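Long-range contacts in Rio2 kinase (Chaetomium thermophilum, PDB 4GYI), which probably phosphorylates proteins on serine or threonine using ATP and magnesium, and has an ATPase-dependent role on the evolving pre-40S ribosomal subunit: residues A14-V19 against H52-T57; L20-M25 against P36-I41; N29-P34 against G74-Y79. All blocks are in the same frame, centred on the assembly; numbering follows the deposited sequence.

Interaction 1: residues A14-V19 against H52-T57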
loop_
_atom_site.group_PDB
_atom_site.type_symbol
_atom_site.label_atom_id
_atom_site.label_comp_id
_atom_site.label_asym_id
_atom_site.label_seq_id
_atom_site.Cartn_x
_atom_site.Cartn_y
_atom_site.Cartn_z
ATOM N N ALA A 14 25.553 8.823 -10.890
ATOM C CA ALA A 14 25.822 7.915 -9.779
ATOM C C ALA A 14 25.905 8.657 -8.448
ATOM O O ALA A 14 25.309 8.228 -7.449
ATOM C CB ALA A 14 27.092 7.117 -10.036
ATOM N N GLU A 15 26.621 9.778 -8.427
ATOM C CA GLU A 15 26.634 10.582 -7.208
ATOM C C GLU A 15 25.444 11.547 -7.070
ATOM O O GLU A 15 25.341 12.264 -6.082
ATOM C CB GLU A 15 27.984 11.276 -6.969
ATOM C CG GLU A 15 28.864 10.532 -5.945
ATOM C CD GLU A 15 29.471 11.445 -4.877
ATOM O OE1 GLU A 15 30.104 10.922 -3.929
ATOM O OE2 GLU A 15 29.320 12.682 -4.980
ATOM N N ASP A 16 24.537 11.568 -8.037
ATOM C CA ASP A 16 23.261 12.233 -7.775
ATOM C C ASP A 16 22.457 11.329 -6.861
ATOM O O ASP A 16 21.820 11.784 -5.904
ATOM C CB ASP A 16 22.487 12.518 -9.053
ATOM C CG ASP A 16 23.057 13.681 -9.824
ATOM O OD1 ASP A 16 23.782 14.490 -9.214
ATOM O OD2 ASP A 16 22.782 13.784 -11.038
ATOM N N TRP A 17 22.512 10.036 -7.155
ATOM C CA TRP A 17 21.882 9.033 -6.308
ATOM C C TRP A 17 22.486 8.974 -4.903
ATOM O O TRP A 17 21.766 8.890 -3.909
ATOM C CB TRP A 17 21.920 7.671 -6.993
ATOM C CG TRP A 17 20.974 7.616 -8.153
ATOM C CD1 TRP A 17 21.293 7.608 -9.476
ATOM C CD2 TRP A 17 19.544 7.633 -8.082
ATOM N NE1 TRP A 17 20.149 7.582 -10.237
ATOM C CE2 TRP A 17 19.061 7.591 -9.404
ATOM C CE3 TRP A 17 18.624 7.655 -7.025
ATOM C CZ2 TRP A 17 17.694 7.572 -9.698
ATOM C CZ3 TRP A 17 17.268 7.635 -7.318
ATOM C CH2 TRP A 17 16.817 7.592 -8.640
ATOM N N ARG A 18 23.806 9.043 -4.828
ATOM C CA ARG A 18 24.520 8.965 -3.562
ATOM C C ARG A 18 24.171 10.129 -2.626
ATOM O O ARG A 18 24.024 9.945 -1.421
ATOM C CB ARG A 18 26.025 8.926 -3.837
ATOM C CG ARG A 18 26.860 8.520 -2.645
ATOM C CD ARG A 18 28.351 8.420 -2.999
ATOM N NE ARG A 18 29.098 7.813 -1.902
ATOM C CZ ARG A 18 29.280 6.504 -1.768
ATOM N NH1 ARG A 18 28.789 5.674 -2.680
ATOM N NH2 ARG A 18 29.963 6.024 -0.733
ATOM N N VAL A 19 24.043 11.324 -3.193
ATOM C CA VAL A 19 23.658 12.510 -2.435
ATOM C C VAL A 19 22.179 12.450 -2.022
ATOM O O VAL A 19 21.832 12.761 -0.877
ATOM C CB VAL A 19 23.955 13.799 -3.240
ATOM C CG1 VAL A 19 23.410 15.026 -2.533
ATOM C CG2 VAL A 19 25.448 13.945 -3.446
ATOM N N HIS A 52 28.185 19.198 -4.051
ATOM C CA HIS A 52 27.504 20.481 -4.094
ATOM C C HIS A 52 26.740 20.655 -5.396
ATOM O O HIS A 52 25.651 21.241 -5.407
ATOM C CB HIS A 52 28.485 21.632 -3.859
ATOM C CG HIS A 52 28.778 21.874 -2.412
ATOM N ND1 HIS A 52 27.844 22.401 -1.545
ATOM C CD2 HIS A 52 29.889 21.644 -1.674
ATOM C CE1 HIS A 52 28.371 22.494 -0.336
ATOM N NE2 HIS A 52 29.610 22.041 -0.388
ATOM N N LYS A 53 27.295 20.116 -6.483
ATOM C CA LYS A 53 26.633 20.179 -7.782
ATOM C C LYS A 53 25.416 19.260 -7.844
ATOM O O LYS A 53 24.347 19.667 -8.299
ATOM C CB LYS A 53 27.596 19.836 -8.916
ATOM C CG LYS A 53 26.933 19.825 -10.287
ATOM C CD LYS A 53 27.963 19.728 -11.401
ATOM C CE LYS A 53 27.299 19.638 -12.769
ATOM N NZ LYS A 53 28.315 19.604 -13.868
ATOM N N SER A 54 25.593 18.016 -7.402
ATOM C CA SER A 54 24.481 17.077 -7.272
ATOM C C SER A 54 23.314 17.679 -6.483
ATOM O O SER A 54 22.160 17.536 -6.877
ATOM C CB SER A 54 24.951 15.777 -6.612
ATOM O OG SER A 54 25.713 14.998 -7.519
ATOM N N ILE A 55 23.620 18.360 -5.380
ATOM C CA ILE A 55 22.596 19.031 -4.572
ATOM C C ILE A 55 21.709 19.967 -5.400
ATOM O O ILE A 55 20.479 19.956 -5.268
ATOM C CB ILE A 55 23.213 19.809 -3.373
ATOM C CG1 ILE A 55 23.852 18.837 -2.377
ATOM C CG2 ILE A 55 22.160 20.665 -2.670
ATOM C CD1 ILE A 55 24.217 19.463 -1.038
ATOM N N ALA A 56 22.326 20.761 -6.268
ATOM C CA ALA A 56 21.575 21.691 -7.112
ATOM C C ALA A 56 20.721 20.955 -8.150
ATOM O O ALA A 56 19.557 21.309 -8.389
ATOM C CB ALA A 56 22.525 22.654 -7.797
ATOM N N THR A 57 21.319 19.949 -8.785
ATOM C CA THR A 57 20.602 19.058 -9.691
ATOM C C THR A 57 19.356 18.495 -9.006
ATOM O O THR A 57 18.255 18.559 -9.548
ATOM C CB THR A 57 21.493 17.873 -10.122
ATOM O OG1 THR A 57 22.527 18.330 -11.008
ATOM C CG2 THR A 57 20.663 16.802 -10.820
#
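S54 and D16 meet where helix 14-26 crosses helix 51-60 at 81°, with the axes of the two short segments 8.9 Å apart at closest. S54 is the residue most covered here, and its hydroxyl is the polar centre of the contact: OG donates to D16 OD1 over only 2.6 Å, reaching that oxygen nearly along its C-O axis. With chi1 at -74°, OG stands beside its own backbone N and leans across toward the first helix. That brings it close to a backbone oxygen as well, E15 O lying 3.1 Å from S54 OG. Both residues are buried, so the bond gives each a polar partner away from water. The other carboxylate oxygen of D16, OD2, accepts from the backbone N of T13, just ahead of the helix, and also faces the methyl T57 CG2. With an alanine in place of D16, S54 OG would probably lose its carboxylate acceptor and T13 N its partner, and a gap would open against the T57 methyl.

One turn on from E15, V19 supplies the apolar half and splits its two methyls between neighbours. CG2 lies on the methylene of S54, 3.7 Å from CB, while CG1 meets I55 CG1 at 3.8 Å, the two side chains crossing at about a right angle.

V19 also reaches beyond this pair, touching V51 and L58 on helix 51-60 and I38 on helix 35-42, so it sits where three helices converge. W17 turns the other way and stacks its ring on H88 of helix 79-92. In a winged-helix domain, this contact joins the first helix to the third, while helix 35-42 packs alongside and helix 79-92 flanks the first helix on another side.

Interaction 2: residues L20-M25 against P36-I41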
loop_
_atom_site.group_PDB
_atom_site.type_symbol
_atom_site.label_atom_id
_atom_site.label_comp_id
_atom_site.label_asym_id
_atom_site.label_seq_id
_atom_site.Cartn_x
_atom_site.Cartn_y
_atom_site.Cartn_z
ATOM N N LEU A 20 21.316 12.043 -2.952
ATOM C CA LEU A 20 19.918 11.817 -2.635
ATOM C C LEU A 20 19.803 10.823 -1.480
ATOM O O LEU A 20 19.090 11.068 -0.509
ATOM C CB LEU A 20 19.143 11.317 -3.863
ATOM C CG LEU A 20 17.623 11.291 -3.701
ATOM C CD1 LEU A 20 17.132 12.682 -3.302
ATOM C CD2 LEU A 20 16.892 10.785 -4.990
ATOM N N THR A 21 20.521 9.711 -1.579
ATOM C CA THR A 21 20.508 8.695 -0.528
ATOM C C THR A 21 21.033 9.249 0.798
ATOM O O THR A 21 20.520 8.924 1.870
ATOM C CB THR A 21 21.367 7.485 -0.934
ATOM O OG1 THR A 21 20.853 6.920 -2.150
ATOM C CG2 THR A 21 21.367 6.425 0.165
ATOM N N ALA A 22 22.051 10.100 0.706
ATOM C CA ALA A 22 22.634 10.746 1.877
ATOM C C ALA A 22 21.647 11.666 2.585
ATOM O O ALA A 22 21.661 11.775 3.811
ATOM C CB ALA A 22 23.903 11.528 1.488
ATOM N N VAL A 23 20.809 12.351 1.818
ATOM C CA VAL A 23 19.788 13.201 2.427
ATOM C C VAL A 23 18.769 12.319 3.149
ATOM O O VAL A 23 18.331 12.622 4.264
ATOM C CB VAL A 23 19.079 14.075 1.386
ATOM C CG1 VAL A 23 17.909 14.806 2.024
ATOM C CG2 VAL A 23 20.068 15.053 0.766
ATOM N N GLU A 24 18.422 11.204 2.516
ATOM C CA GLU A 24 17.527 10.260 3.150
ATOM C C GLU A 24 18.089 9.773 4.492
ATOM O O GLU A 24 17.385 9.768 5.493
ATOM C CB GLU A 24 17.236 9.071 2.233
ATOM C CG GLU A 24 16.250 8.089 2.862
ATOM C CD GLU A 24 16.146 6.781 2.105
ATOM O OE1 GLU A 24 17.134 6.377 1.462
ATOM O OE2 GLU A 24 15.071 6.156 2.158
ATOM N N MET A 25 19.351 9.364 4.510
ATOM C CA MET A 25 19.927 8.799 5.732
ATOM C C MET A 25 20.061 9.830 6.834
ATOM O O MET A 25 19.865 9.522 8.002
ATOM C CB MET A 25 21.283 8.173 5.459
ATOM C CG MET A 25 21.212 6.803 4.843
ATOM S SD MET A 25 22.812 6.358 4.147
ATOM C CE MET A 25 22.461 4.715 3.520
ATOM N N PRO A 36 26.504 20.647 5.380
ATOM C CA PRO A 36 27.741 19.900 5.660
ATOM C C PRO A 36 27.504 18.472 6.169
ATOM O O PRO A 36 28.424 17.654 6.132
ATOM C CB PRO A 36 28.430 20.748 6.740
ATOM C CG PRO A 36 27.823 22.107 6.604
ATOM C CD PRO A 36 26.397 21.843 6.231
ATOM N N LEU A 37 26.299 18.171 6.641
ATOM C CA LEU A 37 25.977 16.794 7.003
ATOM C C LEU A 37 25.658 15.930 5.767
ATOM O O LEU A 37 25.892 14.719 5.774
ATOM C CB LEU A 37 24.831 16.747 8.012
ATOM C CG LEU A 37 24.327 15.349 8.381
ATOM C CD1 LEU A 37 25.456 14.496 8.932
ATOM C CD2 LEU A 37 23.177 15.435 9.375
ATOM N N ILE A 38 25.123 16.542 4.713
ATOM C CA ILE A 38 24.924 15.822 3.456
ATOM C C ILE A 38 26.303 15.432 2.955
ATOM O O ILE A 38 26.541 14.285 2.571
ATOM C CB ILE A 38 24.305 16.704 2.353
ATOM C CG1 ILE A 38 23.225 17.632 2.910
ATOM C CG2 ILE A 38 23.814 15.841 1.177
ATOM C CD1 ILE A 38 21.898 17.006 3.096
ATOM N N GLU A 39 27.208 16.412 2.970
ATOM C CA GLU A 39 28.577 16.222 2.491
ATOM C C GLU A 39 29.251 15.064 3.212
ATOM O O GLU A 39 29.836 14.191 2.575
ATOM C CB GLU A 39 29.406 17.501 2.657
ATOM C CG GLU A 39 28.944 18.687 1.816
ATOM C CD GLU A 39 29.787 19.939 2.048
ATOM O OE1 GLU A 39 29.206 21.007 2.339
ATOM O OE2 GLU A 39 31.031 19.860 1.935
ATOM N N LYS A 40 29.148 15.046 4.536
ATOM C CA LYS A 40 29.796 14.005 5.322
ATOM C C LYS A 40 29.223 12.624 5.012
ATOM O O LYS A 40 29.961 11.699 4.698
ATOM C CB LYS A 40 29.686 14.302 6.822
ATOM C CG LYS A 40 29.905 13.080 7.700
ATOM C CD LYS A 40 30.361 13.463 9.100
ATOM C CE LYS A 40 30.360 12.253 10.021
ATOM N NZ LYS A 40 30.863 11.035 9.326
ATOM N N ILE A 41 27.904 12.490 5.089
ATOM C CA ILE A 41 27.249 11.223 4.785
ATOM C C ILE A 41 27.534 10.782 3.349
ATOM O O ILE A 41 27.806 9.605 3.100
ATOM C CB ILE A 41 25.725 11.313 5.008
ATOM C CG1 ILE A 41 25.424 11.658 6.464
ATOM C CG2 ILE A 41 25.042 10.006 4.621
ATOM C CD1 ILE A 41 23.966 11.910 6.718
#
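V23 and I38 meet through branches set by their torsions. V23 has CG1 anti to its backbone N (chi1 173°), leaving CG2 to face the second helix, while I38 folds back at chi2 (-81°), which carries CD1 round toward that methyl. The two helices, 14-26 and 35-42, are the first and second of the winged helix-turn-helix domain at the N terminus of Rio2. Their segments cross at 112°, the axes 8.6 Å apart at closest.

V23 CG2 lies 3.5 Å from I38 CD1 and 3.8 Å from I38 CG2, so one valine methyl rests against two branches of the isoleucine. Beside it, A22 offers only its CB, and this small side chain lets I41 come right down on the helix surface: A22 and I41 are the pair with the nearest CA atoms, 5.5 Å apart. The stem of M25, rather than its sulfur, adds a looser contact to the same isoleucine, whose side chain thus lies over one turn of the first helix.

The side chains that meet are all apolar, and their neighbours extend the join into the domain core. V23 also touches I64 of strand 64-68, and L20, on another side of the helix, packs against L77 and L85. E24 forms a salt bridge with R185 of the RIO domain, tying this helix to the kinase part.

I41 lies close on the helix surface: CG2 is 3.7 Å from both CB and CA of A22, and the CD1 methyl rests against the backbone oxygen A22 O.

Interaction 3: residues N29-P34 against G74-Y79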
loop_
_atom_site.group_PDB
_atom_site.type_symbol
_atom_site.label_atom_id
_atom_site.label_comp_id
_atom_site.label_asym_id
_atom_site.label_seq_id
_atom_site.Cartn_x
_atom_site.Cartn_y
_atom_site.Cartn_z
ATOM N N ASN A 29 17.084 11.301 11.877
ATOM C CA ASN A 29 16.801 11.985 13.137
ATOM C C ASN A 29 15.985 13.259 12.932
ATOM O O ASN A 29 14.837 13.341 13.368
ATOM C CB ASN A 29 18.089 12.281 13.910
ATOM N N HIS A 30 16.566 14.244 12.254
ATOM C CA HIS A 30 15.882 15.518 12.038
ATOM C C HIS A 30 15.417 15.695 10.596
ATOM O O HIS A 30 15.976 15.103 9.679
ATOM C CB HIS A 30 16.771 16.690 12.467
ATOM C CG HIS A 30 16.889 16.843 13.954
ATOM N ND1 HIS A 30 16.509 15.856 14.839
ATOM C CD2 HIS A 30 17.335 17.874 14.712
ATOM C CE1 HIS A 30 16.723 16.267 16.076
ATOM N NE2 HIS A 30 17.222 17.488 16.028
ATOM N N GLU A 31 14.401 16.529 10.404
ATOM C CA GLU A 31 13.797 16.730 9.084
ATOM C C GLU A 31 14.647 17.560 8.111
ATOM O O GLU A 31 14.679 17.285 6.908
ATOM C CB GLU A 31 12.414 17.363 9.235
ATOM C CG GLU A 31 11.796 17.810 7.923
ATOM C CD GLU A 31 10.399 17.265 7.735
ATOM O OE1 GLU A 31 9.994 16.403 8.542
ATOM O OE2 GLU A 31 9.713 17.702 6.785
ATOM N N ILE A 32 15.309 18.591 8.626
ATOM C CA ILE A 32 16.226 19.376 7.818
ATOM C C ILE A 32 17.606 18.796 8.011
ATOM O O ILE A 32 18.039 18.577 9.144
ATOM C CB ILE A 32 16.241 20.858 8.224
ATOM C CG1 ILE A 32 14.866 21.489 8.007
ATOM C CG2 ILE A 32 17.305 21.627 7.439
ATOM C CD1 ILE A 32 14.702 22.832 8.704
ATOM N N VAL A 33 18.290 18.527 6.905
ATOM C CA VAL A 33 19.634 17.995 6.970
ATOM C C VAL A 33 20.600 19.064 6.504
ATOM O O VAL A 33 20.602 19.414 5.323
ATOM C CB VAL A 33 19.797 16.755 6.087
ATOM C CG1 VAL A 33 21.146 16.115 6.357
ATOM C CG2 VAL A 33 18.704 15.773 6.370
ATOM N N PRO A 34 21.408 19.604 7.437
ATOM C CA PRO A 34 22.362 20.665 7.086
ATOM C C PRO A 34 23.304 20.260 5.959
ATOM O O PRO A 34 23.731 19.106 5.883
ATOM C CB PRO A 34 23.136 20.913 8.391
ATOM C CG PRO A 34 22.673 19.862 9.361
ATOM C CD PRO A 34 21.345 19.370 8.888
ATOM N N GLY A 74 19.622 23.786 5.564
ATOM C CA GLY A 74 19.971 22.627 4.769
ATOM C C GLY A 74 18.877 22.243 3.801
ATOM O O GLY A 74 18.175 23.093 3.262
ATOM N N TYR A 75 18.724 20.949 3.575
ATOM C CA TYR A 75 17.715 20.465 2.642
ATOM C C TYR A 75 16.897 19.334 3.258
ATOM O O TYR A 75 17.356 18.621 4.151
ATOM C CB TYR A 75 18.376 19.976 1.349
ATOM C CG TYR A 75 19.130 21.052 0.601
ATOM C CD1 TYR A 75 18.556 21.695 -0.487
ATOM C CD2 TYR A 75 20.414 21.423 0.983
ATOM C CE1 TYR A 75 19.236 22.671 -1.173
ATOM C CE2 TYR A 75 21.099 22.401 0.301
ATOM C CZ TYR A 75 20.506 23.021 -0.776
ATOM O OH TYR A 75 21.188 23.994 -1.458
ATOM N N ARG A 76 15.673 19.174 2.781
ATOM C CA ARG A 76 14.900 18.003 3.146
ATOM C C ARG A 76 14.572 17.208 1.905
ATOM O O ARG A 76 14.517 17.745 0.798
ATOM C CB ARG A 76 13.602 18.391 3.853
ATOM C CG ARG A 76 12.655 19.183 2.987
ATOM C CD ARG A 76 11.332 19.439 3.693
ATOM N NE ARG A 76 10.424 20.208 2.848
ATOM C CZ ARG A 76 9.649 19.671 1.914
ATOM N NH1 ARG A 76 9.671 18.360 1.710
ATOM N NH2 ARG A 76 8.864 20.441 1.182
ATOM N N LEU A 77 14.342 15.922 2.108
ATOM C CA LEU A 77 13.839 15.058 1.064
ATOM C C LEU A 77 12.390 15.451 0.748
ATOM O O LEU A 77 11.624 15.774 1.657
ATOM C CB LEU A 77 13.900 13.632 1.587
ATOM C CG LEU A 77 13.781 12.441 0.659
ATOM C CD1 LEU A 77 14.926 12.447 -0.331
ATOM C CD2 LEU A 77 13.801 11.183 1.523
ATOM N N THR A 78 12.012 15.455 -0.529
ATOM C CA THR A 78 10.603 15.632 -0.863
ATOM C C THR A 78 9.968 14.270 -1.106
ATOM O O THR A 78 10.654 13.246 -1.118
ATOM C CB THR A 78 10.384 16.489 -2.116
ATOM O OG1 THR A 78 10.960 15.828 -3.253
ATOM C CG2 THR A 78 10.988 17.868 -1.935
ATOM N N TYR A 79 8.655 14.253 -1.277
ATOM C CA TYR A 79 7.965 13.020 -1.607
ATOM C C TYR A 79 8.470 12.420 -2.922
ATOM O O TYR A 79 8.636 11.194 -3.041
ATOM C CB TYR A 79 6.460 13.271 -1.672
ATOM C CG TYR A 79 5.877 13.768 -0.362
ATOM C CD1 TYR A 79 5.930 12.982 0.774
ATOM C CD2 TYR A 79 5.278 15.022 -0.264
ATOM C CE1 TYR A 79 5.406 13.409 1.960
ATOM C CE2 TYR A 79 4.744 15.464 0.938
ATOM C CZ TYR A 79 4.803 14.640 2.047
ATOM O OH TYR A 79 4.295 15.033 3.265
#
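E31 OE1 takes two donors, S148 OG and G150 N, at the start of helix 149-172, and the same side chain runs alongside R76 across the contact. E31 and R76 point the same way, but this is not a salt bridge: E31 OE2 meets the aliphatic CD of R76 at 3.9 Å, and the carboxylate and guanidinium planes stand 55° apart. Their opposite charges may still attract weakly. CG, anti to the backbone N, and the bend at chi2 bring the E31 carboxylate alongside R76. The backbone oxygen E31 O sits 3.4 Å from R76 CB. R76 NH1 turns back to make a weak bond with L77 O.

The backbones then join as a short antiparallel bridge. V33 and Y75 form a hydrogen-bonded pair: V33 N gives to Y75 O at 2.9 Å, nearly straight at 165°, and Y75 N returns to V33 O at 3.0 Å. Next along, P34 and G74 make a non-hydrogen-bonded pair with CA atoms just 3.9 Å apart. G74 CA also lies 3.3 Å from V33 O in a CA-H...O contact. A side chain at G74 would run into V33 O and P34 CA, so the close approach depends on the bare glycine. The CG2 methyl of I32 packs beside G74 N.

On its other edge, strand 75-77 pairs with strand 64-68 through R76 with A65. Strand 33-34 leads straight into helix 35-42, with P34 at its N-cap, and V33 packs on I38 of that helix. The short strand after the first helix, paired with the returning strand of the hairpin that forms the wing, is the small antiparallel sheet of a winged-helix domain.

Overall arrangement
From the N terminus, helix 14-26 serves two contacts in turn: its first half meets helix 51-60 in interaction 1, its second half meets helix 35-42 in interaction 2. The loop that interaction 2 closes lies wholly within the longer one of interaction 1. Interaction 3 starts between the two helices of interaction 2 and ends beyond helix 51-60, so it crosses both, pinning strand 33-34 to strand 75-77. The three share one core: I55 reaches I38 with one methyl and the ring of Y75 with another, and V23 packs on the backbone of L77. Together they tie three helices and the small sheet into one winged-helix domain.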